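Side-chain contact in regulatory protein RecX (Lactobacillus salivarius, PDB 3E3V), which probably modulates the activity of the recombinase RecA, this chain being the part that holds three successive three-helix domains: residues R33-V38 / K58-D63. Residues are numbered along the deposited sequence; the frame is centred on the assembly and turned at random.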
loop_
_atom_site.group_PDB
_atom_site.type_symbol
_atom_site.label_atom_id
_atom_site.label_comp_id
_atom_site.label_asym_id
_atom_site.label_seq_id
_atom_site.Cartn_x
_atom_site.Cartn_y
_atom_site.Cartn_z
ATOM N N ARG A 33 10.861 -2.739 -6.009
ATOM C CA ARG A 33 10.382 -1.615 -6.818
ATOM C C ARG A 33 9.268 -2.019 -7.777
ATOM O O ARG A 33 9.273 -3.134 -8.307
ATOM C CB ARG A 33 11.541 -1.020 -7.634
ATOM C CG ARG A 33 12.720 -0.529 -6.819
ATOM C CD ARG A 33 12.336 0.663 -5.955
ATOM N NE ARG A 33 13.462 1.182 -5.188
ATOM C CZ ARG A 33 13.341 2.023 -4.162
ATOM N NH1 ARG A 33 12.139 2.441 -3.779
ATOM N NH2 ARG A 33 14.420 2.444 -3.515
ATOM N N THR A 34 8.312 -1.115 -8.003
ATOM C CA THR A 34 7.211 -1.400 -8.916
ATOM C C THR A 34 7.805 -1.308 -10.301
ATOM O O THR A 34 8.897 -0.772 -10.472
ATOM C CB THR A 34 6.058 -0.353 -8.853
ATOM O OG1 THR A 34 6.519 0.890 -9.389
ATOM C CG2 THR A 34 5.565 -0.143 -7.427
ATOM N N ARG A 35 7.087 -1.830 -11.288
ATOM C CA ARG A 35 7.552 -1.774 -12.666
ATOM C C ARG A 35 7.792 -0.321 -13.065
ATOM O O ARG A 35 8.847 0.022 -13.595
ATOM C CB ARG A 35 6.514 -2.400 -13.601
ATOM C CG ARG A 35 6.815 -2.193 -15.081
ATOM C CD ARG A 35 5.819 -2.922 -15.974
ATOM N NE ARG A 35 6.071 -2.643 -17.385
ATOM C CZ ARG A 35 5.559 -3.339 -18.396
ATOM N NH1 ARG A 35 4.758 -4.373 -18.165
ATOM N NH2 ARG A 35 5.842 -2.994 -19.645
ATOM N N LYS A 36 6.813 0.535 -12.784
ATOM C CA LYS A 36 6.914 1.949 -13.135
ATOM C C LYS A 36 8.088 2.664 -12.459
ATOM O O LYS A 36 8.699 3.556 -13.056
ATOM C CB LYS A 36 5.599 2.669 -12.811
ATOM C CG LYS A 36 5.389 3.934 -13.631
ATOM C CD LYS A 36 4.321 4.827 -13.031
ATOM C CE LYS A 36 4.210 6.136 -13.798
ATOM N NZ LYS A 36 3.278 7.083 -13.120
ATOM N N GLU A 37 8.409 2.290 -11.221
ATOM C CA GLU A 37 9.538 2.907 -10.520
ATOM C C GLU A 37 10.837 2.665 -11.282
ATOM O O GLU A 37 11.713 3.532 -11.337
ATOM C CB GLU A 37 9.687 2.341 -9.103
ATOM C CG GLU A 37 8.815 2.999 -8.047
ATOM C CD GLU A 37 9.094 2.449 -6.665
ATOM O OE1 GLU A 37 8.896 1.234 -6.459
ATOM O OE2 GLU A 37 9.522 3.223 -5.782
ATOM N N VAL A 38 10.972 1.470 -11.849
ATOM C CA VAL A 38 12.159 1.121 -12.618
ATOM C C VAL A 38 11.982 1.683 -14.023
ATOM O O VAL A 38 12.907 2.235 -14.604
ATOM C CB VAL A 38 12.344 -0.417 -12.717
ATOM C CG1 VAL A 38 13.621 -0.744 -13.479
ATOM C CG2 VAL A 38 12.401 -1.027 -11.333
ATOM N N LYS A 58 12.689 -8.353 -19.645
ATOM C CA LYS A 58 13.687 -9.316 -19.207
ATOM C C LYS A 58 13.631 -9.406 -17.684
ATOM O O LYS A 58 13.624 -10.501 -17.118
ATOM C CB LYS A 58 15.082 -8.873 -19.662
ATOM C CG LYS A 58 16.217 -9.790 -19.223
ATOM C CD LYS A 58 15.950 -11.228 -19.602
ATOM C CE LYS A 58 17.253 -11.989 -19.757
ATOM N NZ LYS A 58 18.085 -11.400 -20.845
ATOM N N LEU A 59 13.587 -8.254 -17.019
ATOM C CA LEU A 59 13.518 -8.236 -15.561
ATOM C C LEU A 59 12.247 -8.919 -15.063
ATOM O O LEU A 59 12.259 -9.601 -14.039
ATOM C CB LEU A 59 13.572 -6.801 -15.041
ATOM C CG LEU A 59 14.868 -6.046 -15.322
ATOM C CD1 LEU A 59 14.781 -4.632 -14.734
ATOM C CD2 LEU A 59 16.040 -6.796 -14.724
ATOM N N ILE A 60 11.142 -8.733 -15.780
ATOM C CA ILE A 60 9.891 -9.370 -15.382
ATOM C C ILE A 60 10.038 -10.877 -15.540
ATOM O O ILE A 60 9.593 -11.652 -14.694
ATOM C CB ILE A 60 8.720 -8.893 -16.256
ATOM C CG1 ILE A 60 8.445 -7.409 -15.993
ATOM C CG2 ILE A 60 7.492 -9.760 -15.991
ATOM C CD1 ILE A 60 7.458 -6.798 -16.970
ATOM N N ASP A 61 10.671 -11.286 -16.635
ATOM C CA ASP A 61 10.889 -12.704 -16.924
ATOM C C ASP A 61 11.719 -13.363 -15.818
ATOM O O ASP A 61 11.424 -14.480 -15.395
ATOM C CB ASP A 61 11.599 -12.853 -18.270
ATOM C CG ASP A 61 11.732 -14.296 -18.698
ATOM O OD1 ASP A 61 10.691 -14.979 -18.772
ATOM O OD2 ASP A 61 12.875 -14.744 -18.965
ATOM N N LEU A 62 12.746 -12.656 -15.351
ATOM C CA LEU A 62 13.618 -13.146 -14.288
ATOM C C LEU A 62 12.965 -12.938 -12.922
ATOM O O LEU A 62 13.563 -13.218 -11.877
ATOM C CB LEU A 62 14.959 -12.412 -14.343
ATOM C CG LEU A 62 15.765 -12.616 -15.630
ATOM C CD1 LEU A 62 16.943 -11.648 -15.689
ATOM C CD2 LEU A 62 16.249 -14.071 -15.684
ATOM N N ASP A 63 11.733 -12.440 -12.940
ATOM C CA ASP A 63 10.970 -12.184 -11.725
ATOM C C ASP A 63 11.662 -11.176 -10.807
ATOM O O ASP A 63 11.517 -11.227 -9.592
ATOM C CB ASP A 63 10.720 -13.501 -10.976
ATOM C CG ASP A 63 9.664 -13.368 -9.880
ATOM O OD1 ASP A 63 8.608 -12.759 -10.139
ATOM O OD2 ASP A 63 9.882 -13.887 -8.762
#
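Gripped by the backbone N of E37 and the backbone O of K96, T34 OG1 stands at the start of the short helix 35-39, whose R35 and V38 touch I60 and L59. The setting is a capping box, here in the first of RecX's three-helix domains, and it illustrates the principle plainly: the N-cap residue and the residue three places on exchange side-chain-to-backbone bonds, pairing N-H groups that the first turn leaves without an acceptor within the helix. E37 N gives its hydrogen to T34 OG1 over 3.0 Å, and T34 N returns a 2.9 Å bond to E37 OE1, nearly straight at 163° and received on the anti lone pair. E37 OE2, the other oxygen, meets K96 NZ in a salt bridge and R33 NH1 in a second, whose hydrogen bond is weak; bonds on both oxygens should limit the carboxylate's rotation. R35 N is bound by D67 OD1. The cap thus joins helix 35-39 to the start of helix 67-81, where D67 lies, and to K96 in the loop after helix 86-94.

From this start two contacts reach the end of helix 49-61. I60 CD1 lies over one face of the R35 guanidinium, 3.8 Å from R35 NH1, which is brought there by an extended chain whose CG stands trans to N (chi1 171°). At R35 NE the same group makes a salt bridge to E39 OE2. Deeper in, V38 CG1 and L59 CD1 meet at a looser 4.2 Å, and I56, one turn earlier, touches both R35 and V38. Just past I60, helix 49-61 closes in a Schellman motif: D63 takes a positive phi, and its backbone N binds I60 O at 2.9 Å.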